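Lysine/ornithine decarboxylase (PDB 2PLJ) probably catalyses the pyridoxal phosphate-dependent decarboxylation of lysine to cadaverine and of ornithine to putrescine. Local coordinates at residues A[81-85]-A[86-90]; A[383-386]-A[387-391]. All coordinates share one frame; numbering follows the deposited sequence.

Contact 1: residues A[81-85]-A[86-90]; sequences LHYAL and KPLPH. With P3T ((4-{[(4-aminobutyl)amino]methyl}-5-hydroxy-6-methylpyridin-3-yl)methyl dihydrogen phosphate), chain D.
Where strand 79-84 of the beta/alpha barrel runs out, a type I beta turn from Leu85 to Leu88 carries the chain towards helix 91-100, and Lys86 at its second position reaches the cofactor. Leu88 N closes the turn on Leu85 O at 2.9 Å. A second tie comes from Tyr83: with CG set anti to its own backbone N (chi1 175°), the phenol swings over to the turn and its OH donates to Leu88 O at 2.8 Å, tilted 27° from the carbonyl plane. His90 N adds a weak bond to that same oxygen, across the inverse gamma turn centred on Pro89. Leu85 CB packs on Pro89 CB at 4.2 Å. The Lys86 chain is bent at its far end (chi3 14°), and NZ is covalently joined to CAG of P3T at 1.3 Å. CAG also carries NAN of the putrescine arm, only 2.0 Å from NZ, so the model may superpose lysine-linked and putrescine-linked cofactor. Ala84 CB lies 3.8 Å from CAM, the methylene that bears the phosphate. A cofactor-linked lysine is common to pyridoxal phosphate enzymes; its place just past a strand of a beta/alpha barrel is characteristic of fold type III.

Contact 2: residues A[383-386]-A[387-391]; sequences RTMG and AYTSA. With P3T ((4-{[(4-aminobutyl)amino]methyl}-5-hydroxy-6-methylpyridin-3-yl)methyl dihydrogen phosphate), chain D.
Thr389 turns back on Met385 in the loop between strands 379-382 and 403-407, part of the beta domain that accompanies the barrel in this decarboxylase family. Thr389 OG1 donates to Met385 O at 2.6 Å, a bond from side chain to backbone four residues back. A chi1 of 52° tucks the hydroxyl in over the backbone, with N and C flanking it, and it meets the oxygen from above the carbonyl plane, 44° out of it. The apolar part is slight: Met385 CE reaches Thr389 CG2 at 4.2 Å, the two side chains crossing at a slant. Tyr388, whose backbone is in a left-handed conformation, sends its ring the other way, into the P3T pocket. There its OH donates to the phosphate oxygen OAF at 2.6 Å, while the methylene CAI of the putrescine arm sits over the ring centre, 3.5 Å above the plane, placed as in a CH-pi contact. Phe396 of the second subunit packs against Tyr388. Two waters add further links. One accepts the N-H of Ala387 and lies 2.8 Å from Thr384 O, to which it can donate; another accepts from both Thr389 N and Ala391 N, and its weak bond to Gly386 O is 3.3 Å long.

The chain opens with strands 24-26 and 57-61 of the beta domain, then enters the barrel at strand 79-84, where contact 1 closes a short turn before helix 91-100. It completes the barrel and returns to the beta domain, where contact 2 closes its own loop after strand 379-382. The two lie in series, neither enclosing the other. They meet in space: Pro87 O probably accepts a hydrogen bond from Tyr388 N at 3.0 Å, and Leu88 CB rests 3.4 Å from Gly386 O. Barrel and beta domain are thus joined beside P3T, which both contacts touch. The second subunit reaches this seam too, with its Asn397 packing on Lys86 and its Phe398 on Pro89 of this chain.

Contact 1: residues A[81-85]-A[86-90]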
loop_
_atom_site.group_PDB
_atom_site.type_symbol
_atom_site.label_atom_id
_atom_site.label_comp_id
_atom_site.label_asym_id
_atom_site.label_seq_id
_atom_site.Cartn_x
_atom_site.Cartn_y
_atom_site.Cartn_z
ATOM N N LEU A 81 10.848 -9.695 -26.077
ATOM C CA LEU A 81 10.508 -8.889 -24.905
ATOM C C LEU A 81 9.136 -9.254 -24.348
ATOM O O LEU A 81 8.098 -9.037 -24.998
ATOM C CB LEU A 81 10.565 -7.395 -25.256
ATOM C CG LEU A 81 11.892 -6.908 -25.853
ATOM C CD1 LEU A 81 11.810 -5.423 -26.272
ATOM C CD2 LEU A 81 13.061 -7.180 -24.887
ATOM N N HIS A 82 9.158 -9.805 -23.145
ATOM C CA HIS A 82 7.945 -10.166 -22.421
ATOM C C HIS A 82 7.622 -9.074 -21.407
ATOM O O HIS A 82 8.226 -9.020 -20.332
ATOM C CB HIS A 82 8.171 -11.516 -21.711
ATOM C CG HIS A 82 8.104 -12.704 -22.636
ATOM N ND1 HIS A 82 9.127 -13.053 -23.489
ATOM C CD2 HIS A 82 7.124 -13.625 -22.830
ATOM C CE1 HIS A 82 8.791 -14.143 -24.167
ATOM N NE2 HIS A 82 7.571 -14.495 -23.805
ATOM N N TYR A 83 6.664 -8.217 -21.733
ATOM C CA TYR A 83 6.274 -7.160 -20.755
ATOM C C TYR A 83 5.770 -7.745 -19.423
ATOM O O TYR A 83 4.834 -8.547 -19.418
ATOM C CB TYR A 83 5.178 -6.286 -21.389
ATOM C CG TYR A 83 4.642 -5.268 -20.400
ATOM C CD1 TYR A 83 5.485 -4.309 -19.834
ATOM C CD2 TYR A 83 3.295 -5.274 -20.022
ATOM C CE1 TYR A 83 4.977 -3.345 -18.942
ATOM C CE2 TYR A 83 2.780 -4.325 -19.118
ATOM C CZ TYR A 83 3.641 -3.379 -18.571
ATOM O OH TYR A 83 3.144 -2.426 -17.700
ATOM N N ALA A 84 6.404 -7.348 -18.316
ATOM C CA ALA A 84 5.967 -7.770 -16.989
ATOM C C ALA A 84 4.764 -6.893 -16.585
ATOM O O ALA A 84 4.873 -5.639 -16.461
ATOM C CB ALA A 84 7.116 -7.638 -15.961
ATOM N N LEU A 85 3.619 -7.533 -16.425
ATOM C CA LEU A 85 2.403 -6.788 -16.059
ATOM C C LEU A 85 2.553 -6.125 -14.701
ATOM O O LEU A 85 1.939 -5.072 -14.456
ATOM C CB LEU A 85 1.165 -7.686 -16.046
ATOM C CG LEU A 85 0.402 -7.753 -17.371
ATOM C CD1 LEU A 85 1.259 -8.372 -18.447
ATOM C CD2 LEU A 85 -0.926 -8.508 -17.152
ATOM N N LYS A 86 3.320 -6.746 -13.808
ATOM C CA LYS A 86 3.405 -6.337 -12.355
ATOM C C LYS A 86 3.419 -4.795 -12.105
ATOM O O LYS A 86 2.612 -4.253 -11.314
ATOM C CB LYS A 86 4.706 -6.910 -11.721
ATOM C CG LYS A 86 4.784 -8.396 -11.397
ATOM C CD LYS A 86 6.219 -8.712 -10.903
ATOM C CE LYS A 86 7.033 -7.420 -10.561
ATOM N NZ LYS A 86 8.496 -7.354 -10.923
ATOM N N PRO A 87 4.354 -4.064 -12.759
ATOM C CA PRO A 87 4.409 -2.622 -12.448
ATOM C C PRO A 87 3.202 -1.778 -12.861
ATOM O O PRO A 87 2.983 -0.696 -12.278
ATOM C CB PRO A 87 5.630 -2.132 -13.224
ATOM C CG PRO A 87 5.750 -3.152 -14.378
ATOM C CD PRO A 87 5.432 -4.454 -13.697
ATOM N N LEU A 88 2.470 -2.230 -13.881
ATOM C CA LEU A 88 1.306 -1.482 -14.425
ATOM C C LEU A 88 0.466 -2.487 -15.223
ATOM O O LEU A 88 0.655 -2.627 -16.420
ATOM C CB LEU A 88 1.736 -0.275 -15.289
ATOM C CG LEU A 88 0.540 0.535 -15.804
ATOM C CD1 LEU A 88 -0.356 1.033 -14.614
ATOM C CD2 LEU A 88 1.009 1.691 -16.701
ATOM N N PRO A 89 -0.386 -3.254 -14.518
ATOM C CA PRO A 89 -1.184 -4.315 -15.145
ATOM C C PRO A 89 -2.451 -3.748 -15.758
ATOM O O PRO A 89 -3.571 -4.049 -15.296
ATOM C CB PRO A 89 -1.503 -5.230 -13.953
ATOM C CG PRO A 89 -1.663 -4.280 -12.780
ATOM C CD PRO A 89 -0.585 -3.218 -13.046
ATOM N N HIS A 90 -2.290 -2.900 -16.773
ATOM C CA HIS A 90 -3.405 -2.094 -17.272
ATOM C C HIS A 90 -3.846 -2.649 -18.623
ATOM O O HIS A 90 -3.033 -2.835 -19.521
ATOM C CB HIS A 90 -2.968 -0.640 -17.395
ATOM C CG HIS A 90 -4.090 0.310 -17.667
ATOM N ND1 HIS A 90 -4.870 0.226 -18.800
ATOM C CD2 HIS A 90 -4.534 1.384 -16.973
ATOM C CE1 HIS A 90 -5.785 1.184 -18.773
ATOM N NE2 HIS A 90 -5.599 1.908 -17.676
HETATM O OAE P3T D . 11.815 -4.317 -15.474
HETATM P PAU P3T D . 11.446 -4.236 -13.930
HETATM O OAF P3T D . 10.014 -3.542 -13.742
HETATM O OAC P3T D . 12.502 -3.591 -13.051
HETATM O OAP P3T D . 11.202 -5.716 -13.322
HETATM C CAM P3T D . 10.118 -6.550 -13.912
HETATM C CAS P3T D . 10.308 -7.948 -13.308
HETATM C CAH P3T D . 10.697 -8.917 -14.243
HETATM N NAO P3T D . 10.909 -10.172 -13.846
HETATM C CAQ P3T D . 10.803 -10.544 -12.575
HETATM C CAA P3T D . 11.103 -12.016 -12.194
HETATM C CAR P3T D . 10.448 -9.613 -11.577
HETATM O OAD P3T D . 10.335 -10.026 -10.306
HETATM C CAT P3T D . 10.205 -8.272 -11.943
HETATM C CAG P3T D . 9.785 -7.335 -10.949
HETATM N NAN P3T D . 10.088 -7.546 -9.676
HETATM C CAL P3T D . 9.695 -6.691 -8.509
HETATM C CAK P3T D . 9.966 -5.195 -8.742
HETATM C CAJ P3T D . 9.417 -4.460 -7.480
HETATM C CAI P3T D . 9.625 -2.946 -7.593
HETATM N NAB P3T D . 9.310 -2.246 -6.324
#

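Contact 2: residues A[383-386]-A[387-391]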
loop_
_atom_site.group_PDB
_atom_site.type_symbol
_atom_site.label_atom_id
_atom_site.label_comp_id
_atom_site.label_asym_id
_atom_site.label_seq_id
_atom_site.Cartn_x
_atom_site.Cartn_y
_atom_site.Cartn_z
ATOM N N ARG A 383 6.112 13.234 -12.553
ATOM C CA ARG A 383 6.554 12.577 -13.790
ATOM C C ARG A 383 7.100 11.180 -13.511
ATOM O O ARG A 383 7.538 10.888 -12.384
ATOM C CB ARG A 383 7.661 13.364 -14.525
ATOM C CG ARG A 383 7.592 14.898 -14.470
ATOM C CD ARG A 383 6.397 15.465 -15.195
ATOM N NE ARG A 383 6.381 15.220 -16.640
ATOM C CZ ARG A 383 6.850 16.061 -17.569
ATOM N NH1 ARG A 383 7.447 17.200 -17.229
ATOM N NH2 ARG A 383 6.755 15.733 -18.857
ATOM N N THR A 384 7.173 10.373 -14.579
ATOM C CA THR A 384 7.698 9.007 -14.483
ATOM C C THR A 384 6.867 8.231 -13.433
ATOM O O THR A 384 7.394 7.474 -12.600
ATOM C CB THR A 384 9.219 8.963 -14.119
ATOM O OG1 THR A 384 9.887 10.120 -14.663
ATOM C CG2 THR A 384 9.865 7.677 -14.661
ATOM N N MET A 385 5.552 8.430 -13.506
ATOM C CA MET A 385 4.613 7.862 -12.530
ATOM C C MET A 385 3.926 6.553 -12.967
ATOM O O MET A 385 2.875 6.166 -12.424
ATOM C CB MET A 385 3.571 8.922 -12.108
ATOM C CG MET A 385 4.142 10.050 -11.259
ATOM S SD MET A 385 4.580 9.431 -9.613
ATOM C CE MET A 385 2.967 9.179 -8.904
ATOM N N GLY A 386 4.543 5.846 -13.928
ATOM C CA GLY A 386 3.853 4.702 -14.534
ATOM C C GLY A 386 4.038 3.370 -13.816
ATOM O O GLY A 386 3.162 2.496 -13.893
ATOM N N ALA A 387 5.191 3.180 -13.172
ATOM C CA ALA A 387 5.574 1.853 -12.704
ATOM C C ALA A 387 5.586 1.798 -11.173
ATOM O O ALA A 387 6.192 2.673 -10.543
ATOM C CB ALA A 387 6.984 1.468 -13.251
ATOM N N TYR A 388 4.930 0.774 -10.591
ATOM C CA TYR A 388 4.912 0.568 -9.116
ATOM C C TYR A 388 4.405 1.837 -8.413
ATOM O O TYR A 388 5.022 2.338 -7.451
ATOM C CB TYR A 388 6.299 0.124 -8.589
ATOM C CG TYR A 388 6.902 -0.999 -9.414
ATOM C CD1 TYR A 388 6.366 -2.294 -9.361
ATOM C CD2 TYR A 388 7.996 -0.752 -10.274
ATOM C CE1 TYR A 388 6.919 -3.328 -10.113
ATOM C CE2 TYR A 388 8.575 -1.791 -11.048
ATOM C CZ TYR A 388 8.002 -3.070 -10.984
ATOM O OH TYR A 388 8.524 -4.087 -11.724
ATOM N N THR A 389 3.291 2.346 -8.935
ATOM C CA THR A 389 2.622 3.537 -8.368
ATOM C C THR A 389 1.169 3.148 -8.027
ATOM O O THR A 389 0.903 2.646 -6.920
ATOM C CB THR A 389 2.744 4.747 -9.352
ATOM O OG1 THR A 389 2.285 4.329 -10.666
ATOM C CG2 THR A 389 4.208 5.228 -9.439
ATOM N N SER A 390 0.254 3.308 -8.990
ATOM C CA SER A 390 -1.126 2.875 -8.859
ATOM C C SER A 390 -1.207 1.363 -8.587
ATOM O O SER A 390 -2.092 0.908 -7.843
ATOM C CB SER A 390 -1.921 3.193 -10.138
ATOM O OG SER A 390 -1.291 2.657 -11.280
ATOM N N ALA A 391 -0.218 0.608 -9.096
ATOM C CA ALA A 391 -0.213 -0.838 -8.884
ATOM C C ALA A 391 -0.178 -1.181 -7.382
ATOM O O ALA A 391 -0.644 -2.243 -6.976
ATOM C CB ALA A 391 0.955 -1.524 -9.644
HETATM O OAE P3T D . 11.815 -4.317 -15.474
HETATM P PAU P3T D . 11.446 -4.236 -13.930
HETATM O OAF P3T D . 10.014 -3.542 -13.742
HETATM O OAC P3T D . 12.502 -3.591 -13.051
HETATM O OAP P3T D . 11.202 -5.716 -13.322
HETATM C CAM P3T D . 10.118 -6.550 -13.912
HETATM C CAS P3T D . 10.308 -7.948 -13.308
HETATM C CAH P3T D . 10.697 -8.917 -14.243
HETATM N NAO P3T D . 10.909 -10.172 -13.846
HETATM C CAQ P3T D . 10.803 -10.544 -12.575
HETATM C CAA P3T D . 11.103 -12.016 -12.194
HETATM C CAR P3T D . 10.448 -9.613 -11.577
HETATM O OAD P3T D . 10.335 -10.026 -10.306
HETATM C CAT P3T D . 10.205 -8.272 -11.943
HETATM C CAG P3T D . 9.785 -7.335 -10.949
HETATM N NAN P3T D . 10.088 -7.546 -9.676
HETATM C CAL P3T D . 9.695 -6.691 -8.509
HETATM C CAK P3T D . 9.966 -5.195 -8.742
HETATM C CAJ P3T D . 9.417 -4.460 -7.480
HETATM C CAI P3T D . 9.625 -2.946 -7.593
HETATM N NAB P3T D . 9.310 -2.246 -6.324
HETATM O O HOH W 1 7.527 4.748 -12.043
HETATM O O HOH W 2 1.651 1.357 -11.153
#